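Local coordinates for protein salicylaldehyde dehydrogenase NahF (Pseudomonas putida, PDB 4JZ6) that probably catalyses the NAD-dependent oxidation of salicylaldehyde to salicylate, a step of naphthalene degradation, at residues Lys287-Gly292 and Ala319-Lys324; Ser31-Thr36 and Pro222-Glu227. All coordinates share one frame; numbering follows the deposited sequence.

Contact 1 pairs helices 282-294 and 311-327, beside the seven-stranded sheet that includes strand 306-310; contact 2 ties the loop between strands 27-29 and 36-40 to the turn ahead of helix 225-233. They lie on opposite sides of the chain's centre, with contact centres 43 Å apart and nearest atoms about 26 Å apart, so neither touches the other. The chemistry differs as well: contact 1 is apolar and buried, contact 2 a salt bridge at the surface. Both lie away from the salicylaldehyde pockets, although the chain joining the two segments of contact 1 carries Ile-300, Cys-301 and Met-302, which line one of them.

Contact 1 (Lys287-Gly292 and Ala319-Lys324); sequences KAAVFG and ARFVEK. With SO4 (sulfate ion), chain E.
One aromatic ring, that of Phe-321, carries most of the meeting with Ala-289 and Val-290, while a sulfate ion beside the contact joins the same two helices through polar groups. The segment axes approach to 9.8 Å and cross at -45°; no hydrogen bond passes between the segments, and the ring of Phe-321 spans the interval. Phe-321 CG stands anti to the backbone N (chi1 -169°), which sends the ring across to helix 282-294. Ala-289 CB lies over one ring face, offset toward the rim, in a CH-pi contact 4.2 Å from the Phe-321 centroid. Val-290 works from another side: its CG2 sits in the ring plane at the edge, 3.7 Å from Phe-321 CD1. That same methyl also meets Lys-324 CB at 3.7 Å; only the aliphatic root of the lysine takes part, for its amine leads away.

Arg-320 turns from the apolar patch with an extended chain and sets its guanidinium edge against the sulfate, probably from the crystallisation liquor. Its NH1 gives sulfate O4 a nearly straight hydrogen bond (3.2 Å, 164°); NH2 reaches sulfate O1 only weakly and also pairs with Glu-316. Ile-282 N and Asn-283 N at the start of helix 282-294 also hold the ion, as does Arg-431. Away from this interface, Lys-287 forms a salt bridge with Glu-495 of the second subunit. Cohesion between the segments thus comes from carbon packing and the CH-pi contact, while the charged ends of Arg-320 and Lys-324 lie away from the ring, Arg-320 at the sulfate.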
loop_
_atom_site.group_PDB
_atom_site.type_symbol
_atom_site.label_atom_id
_atom_site.label_comp_id
_atom_site.label_asym_id
_atom_site.label_seq_id
_atom_site.Cartn_x
_atom_site.Cartn_y
_atom_site.Cartn_z
ATOM N N LYS A 287 -28.996 19.736 10.915
ATOM C CA LYS A 287 -28.606 20.256 9.606
ATOM C C LYS A 287 -27.525 19.403 8.948
ATOM O O LYS A 287 -27.609 19.075 7.765
ATOM C CB LYS A 287 -28.158 21.719 9.705
ATOM C CG LYS A 287 -29.261 22.665 10.154
ATOM C CD LYS A 287 -28.980 24.111 9.778
ATOM C CE LYS A 287 -27.947 24.759 10.682
ATOM N NZ LYS A 287 -27.706 26.183 10.295
ATOM N N ALA A 288 -26.512 19.033 9.717
ATOM C CA ALA A 288 -25.456 18.185 9.182
ATOM C C ALA A 288 -26.022 16.818 8.837
ATOM O O ALA A 288 -25.650 16.215 7.832
ATOM C CB ALA A 288 -24.326 18.054 10.175
ATOM N N ALA A 289 -26.927 16.335 9.682
ATOM C CA ALA A 289 -27.531 15.028 9.474
ATOM C C ALA A 289 -28.354 15.011 8.188
ATOM O O ALA A 289 -28.162 14.145 7.335
ATOM C CB ALA A 289 -28.383 14.635 10.673
ATOM N N VAL A 290 -29.261 15.979 8.052
ATOM C CA VAL A 290 -30.105 16.089 6.863
ATOM C C VAL A 290 -29.271 16.146 5.586
ATOM O O VAL A 290 -29.566 15.457 4.606
ATOM C CB VAL A 290 -31.022 17.318 6.938
ATOM C CG1 VAL A 290 -31.729 17.537 5.616
ATOM C CG2 VAL A 290 -32.033 17.136 8.046
ATOM N N PHE A 291 -28.214 16.948 5.615
ATOM C CA PHE A 291 -27.350 17.121 4.457
ATOM C C PHE A 291 -26.575 15.854 4.107
ATOM O O PHE A 291 -26.622 15.384 2.966
ATOM C CB PHE A 291 -26.380 18.278 4.694
ATOM C CG PHE A 291 -25.322 18.409 3.637
ATOM C CD1 PHE A 291 -25.635 18.902 2.382
ATOM C CD2 PHE A 291 -24.013 18.058 3.906
ATOM C CE1 PHE A 291 -24.663 19.027 1.411
ATOM C CE2 PHE A 291 -23.034 18.183 2.943
ATOM C CZ PHE A 291 -23.359 18.666 1.693
ATOM N N GLY A 292 -25.857 15.316 5.090
ATOM C CA GLY A 292 -25.000 14.163 4.872
ATOM C C GLY A 292 -25.777 12.905 4.540
ATOM O O GLY A 292 -25.285 12.029 3.836
ATOM N N ALA A 319 -36.946 13.738 16.460
ATOM C CA ALA A 319 -38.137 14.496 16.089
ATOM C C ALA A 319 -37.821 15.609 15.086
ATOM O O ALA A 319 -38.508 15.755 14.076
ATOM C CB ALA A 319 -38.821 15.061 17.324
ATOM N N ARG A 320 -36.776 16.384 15.362
ATOM C CA ARG A 320 -36.384 17.471 14.468
ATOM C C ARG A 320 -35.906 16.926 13.125
ATOM O O ARG A 320 -36.300 17.421 12.068
ATOM C CB ARG A 320 -35.294 18.342 15.100
ATOM C CG ARG A 320 -35.682 18.955 16.433
ATOM C CD ARG A 320 -34.817 20.170 16.734
ATOM N NE ARG A 320 -34.802 20.505 18.156
ATOM C CZ ARG A 320 -33.946 21.360 18.711
ATOM N NH1 ARG A 320 -33.033 21.968 17.962
ATOM N NH2 ARG A 320 -33.996 21.604 20.014
ATOM N N PHE A 321 -35.053 15.907 13.186
ATOM C CA PHE A 321 -34.528 15.237 12.002
ATOM C C PHE A 321 -35.676 14.784 11.097
ATOM O O PHE A 321 -35.645 14.989 9.882
ATOM C CB PHE A 321 -33.688 14.035 12.439
ATOM C CG PHE A 321 -32.879 13.411 11.340
ATOM C CD1 PHE A 321 -32.551 14.127 10.199
ATOM C CD2 PHE A 321 -32.442 12.096 11.453
ATOM C CE1 PHE A 321 -31.802 13.540 9.188
ATOM C CE2 PHE A 321 -31.696 11.506 10.453
ATOM C CZ PHE A 321 -31.375 12.226 9.316
ATOM N N VAL A 322 -36.696 14.185 11.701
ATOM C CA VAL A 322 -37.828 13.670 10.945
ATOM C C VAL A 322 -38.625 14.801 10.303
ATOM O O VAL A 322 -39.063 14.692 9.155
ATOM C CB VAL A 322 -38.734 12.776 11.821
ATOM C CG1 VAL A 322 -40.137 12.654 11.221
ATOM C CG2 VAL A 322 -38.097 11.407 11.992
ATOM N N GLU A 323 -38.787 15.893 11.042
ATOM C CA GLU A 323 -39.514 17.051 10.545
ATOM C C GLU A 323 -38.868 17.563 9.259
ATOM O O GLU A 323 -39.529 17.661 8.224
ATOM C CB GLU A 323 -39.556 18.146 11.613
ATOM C CG GLU A 323 -40.753 19.077 11.519
ATOM C CD GLU A 323 -40.584 20.142 10.452
ATOM O OE1 GLU A 323 -39.459 20.678 10.317
ATOM O OE2 GLU A 323 -41.577 20.441 9.749
ATOM N N LYS A 324 -37.575 17.867 9.326
ATOM C CA LYS A 324 -36.830 18.354 8.165
ATOM C C LYS A 324 -36.848 17.365 6.996
ATOM O O LYS A 324 -37.039 17.749 5.838
ATOM C CB LYS A 324 -35.379 18.645 8.550
ATOM C CG LYS A 324 -35.207 19.753 9.560
ATOM C CD LYS A 324 -35.841 21.043 9.080
ATOM C CE LYS A 324 -35.577 22.172 10.064
ATOM N NZ LYS A 324 -36.553 23.289 9.925
HETATM S S SO4 E . -30.074 23.259 20.654
HETATM O O1 SO4 E . -31.146 22.841 21.557
HETATM O O2 SO4 E . -29.446 24.464 21.192
HETATM O O3 SO4 E . -29.089 22.186 20.578
HETATM O O4 SO4 E . -30.603 23.540 19.318
#

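Contact 2 (Ser31-Thr36 and Pro222-Glu227); sequences SSDQQT and PDRSPE
Ser-31 opens a type I turn, closed by the bond from Gln-34 N to Ser-31 O (2.9 Å), that presents Asp-33 to Arg-224. The Ser-31 hydroxyl lies against Asp-33 OD1, modelled so close that the exact separation is doubtful. Ser-32 ties the turn to its surroundings through Thr-55 and Asp-58.

Asp-33 then divides its carboxylate: OD1 faces back into the turn, whereas OD2 faces Arg-224. Its CG lies between the backbone N and the carbonyl carbon (chi1 56°), which folds the carboxylate back over the turn. Arg-224 arrives from the opposite direction on an extended chain, and its NH2 forms the salt bridge to Asp-33 OD2 at 3.1 Å, nearly along the C-O axis of that oxygen. NH1 adds a weak bond to the same OD2 at 3.4 Å; both nitrogens use OD2 alone, and the carboxylate and guanidinium planes stand 43° apart, unlike a flat two-oxygen pairing. The strongest polar partner of Arg-224 is Ala-54 O, to which NH1 donates.

Gln-35 follows, its backbone N bonded to Ser-31 OG at 3.3 Å. Its bent side chain crosses that of Arg-224, with Gln-35 NE2 at the guanidinium edge, 3.7 Å from Arg-224 NH2, a contact without a hydrogen bond. A leucine in place of Arg-224 would probably leave Asp-33 OD2 without its opposite charge and Ala-54 O without this donor. One guanidinium, just before helix 225-233, thus joins the 31-36 loop through a carboxylate oxygen and the link ahead of helix 56-73 through a backbone carbonyl.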
loop_
_atom_site.group_PDB
_atom_site.type_symbol
_atom_site.label_atom_id
_atom_site.label_comp_id
_atom_site.label_asym_id
_atom_site.label_seq_id
_atom_site.Cartn_x
_atom_site.Cartn_y
_atom_site.Cartn_z
ATOM N N SER A 31 -15.611 -0.453 -30.421
ATOM C CA SER A 31 -14.922 -1.590 -29.821
ATOM C C SER A 31 -14.529 -2.579 -30.908
ATOM O O SER A 31 -15.055 -2.528 -32.018
ATOM C CB SER A 31 -15.803 -2.277 -28.784
ATOM O OG SER A 31 -16.910 -2.908 -29.405
ATOM N N SER A 32 -13.618 -3.490 -30.583
ATOM C CA SER A 32 -13.074 -4.420 -31.570
ATOM C C SER A 32 -14.128 -5.336 -32.201
ATOM O O SER A 32 -13.845 -6.033 -33.181
ATOM C CB SER A 32 -11.959 -5.259 -30.947
ATOM O OG SER A 32 -12.469 -6.078 -29.913
ATOM N N ASP A 33 -15.336 -5.328 -31.647
ATOM C CA ASP A 33 -16.410 -6.163 -32.167
ATOM C C ASP A 33 -17.624 -5.334 -32.574
ATOM O O ASP A 33 -18.715 -5.876 -32.765
ATOM C CB ASP A 33 -16.807 -7.215 -31.132
ATOM C CG ASP A 33 -17.197 -6.603 -29.806
ATOM O OD1 ASP A 33 -16.989 -5.385 -29.632
ATOM O OD2 ASP A 33 -17.704 -7.342 -28.933
ATOM N N GLN A 34 -17.423 -4.023 -32.702
ATOM C CA GLN A 34 -18.484 -3.072 -33.060
ATOM C C GLN A 34 -19.765 -3.248 -32.243
ATOM O O GLN A 34 -20.860 -2.926 -32.711
ATOM C CB GLN A 34 -18.810 -3.130 -34.559
ATOM C CG GLN A 34 -17.636 -2.844 -35.479
ATOM C CD GLN A 34 -16.841 -4.093 -35.797
ATOM O OE1 GLN A 34 -17.397 -5.187 -35.889
ATOM N NE2 GLN A 34 -15.532 -3.938 -35.957
ATOM N N GLN A 35 -19.625 -3.764 -31.028
ATOM C CA GLN A 35 -20.770 -4.011 -30.164
ATOM C C GLN A 35 -20.996 -2.834 -29.220
ATOM O O GLN A 35 -20.050 -2.140 -28.836
ATOM C CB GLN A 35 -20.564 -5.296 -29.362
ATOM C CG GLN A 35 -20.549 -6.555 -30.200
ATOM C CD GLN A 35 -21.826 -7.350 -30.058
ATOM O OE1 GLN A 35 -22.704 -7.303 -30.929
ATOM N NE2 GLN A 35 -21.943 -8.090 -28.954
ATOM N N THR A 36 -22.252 -2.612 -28.850
ATOM C CA THR A 36 -22.584 -1.537 -27.928
ATOM C C THR A 36 -23.308 -2.048 -26.689
ATOM O O THR A 36 -23.645 -3.231 -26.592
ATOM C CB THR A 36 -23.452 -0.464 -28.605
ATOM O OG1 THR A 36 -24.595 -1.083 -29.203
ATOM C CG2 THR A 36 -22.660 0.255 -29.679
ATOM N N PRO A 222 -21.668 -4.482 -17.738
ATOM C CA PRO A 222 -21.161 -5.052 -16.485
ATOM C C PRO A 222 -20.789 -6.531 -16.592
ATOM O O PRO A 222 -20.008 -7.009 -15.775
ATOM C CB PRO A 222 -22.332 -4.858 -15.510
ATOM C CG PRO A 222 -23.536 -4.735 -16.378
ATOM C CD PRO A 222 -23.065 -4.029 -17.616
ATOM N N ASP A 223 -21.330 -7.235 -17.584
ATOM C CA ASP A 223 -21.017 -8.649 -17.769
ATOM C C ASP A 223 -19.573 -8.835 -18.236
ATOM O O ASP A 223 -19.027 -9.941 -18.165
ATOM C CB ASP A 223 -21.990 -9.305 -18.762
ATOM C CG ASP A 223 -21.699 -8.930 -20.209
ATOM O OD1 ASP A 223 -22.019 -7.789 -20.601
ATOM O OD2 ASP A 223 -21.161 -9.775 -20.962
ATOM N N ARG A 224 -18.963 -7.744 -18.701
ATOM C CA ARG A 224 -17.605 -7.780 -19.240
ATOM C C ARG A 224 -16.585 -7.198 -18.273
ATOM O O ARG A 224 -15.401 -7.512 -18.370
ATOM C CB ARG A 224 -17.526 -7.016 -20.565
ATOM C CG ARG A 224 -18.358 -7.602 -21.692
ATOM C CD ARG A 224 -18.032 -6.924 -23.014
ATOM N NE ARG A 224 -18.795 -7.491 -24.123
ATOM C CZ ARG A 224 -18.604 -7.180 -25.402
ATOM N NH1 ARG A 224 -17.665 -6.304 -25.742
ATOM N NH2 ARG A 224 -19.348 -7.749 -26.343
ATOM N N SER A 225 -17.050 -6.347 -17.354
ATOM C CA SER A 225 -16.171 -5.647 -16.404
ATOM C C SER A 225 -15.127 -6.532 -15.716
ATOM O O SER A 225 -13.938 -6.211 -15.764
ATOM C CB SER A 225 -16.970 -4.852 -15.359
ATOM O OG SER A 225 -17.556 -3.696 -15.927
ATOM N N PRO A 226 -15.560 -7.645 -15.082
ATOM C CA PRO A 226 -14.565 -8.479 -14.400
ATOM C C PRO A 226 -13.413 -8.921 -15.295
ATOM O O PRO A 226 -12.258 -8.735 -14.915
ATOM C CB PRO A 226 -15.378 -9.697 -13.935
ATOM C CG PRO A 226 -16.677 -9.620 -14.666
ATOM C CD PRO A 226 -16.921 -8.175 -14.891
ATOM N N GLU A 227 -13.711 -9.472 -16.467
ATOM C CA GLU A 227 -12.652 -9.996 -17.326
ATOM C C GLU A 227 -11.786 -8.901 -17.945
ATOM O O GLU A 227 -10.600 -9.110 -18.199
ATOM C CB GLU A 227 -13.222 -10.912 -18.409
ATOM C CG GLU A 227 -14.047 -10.210 -19.459
ATOM C CD GLU A 227 -14.448 -11.147 -20.572
ATOM O OE1 GLU A 227 -15.436 -10.848 -21.282
ATOM O OE2 GLU A 227 -13.767 -12.186 -20.733
#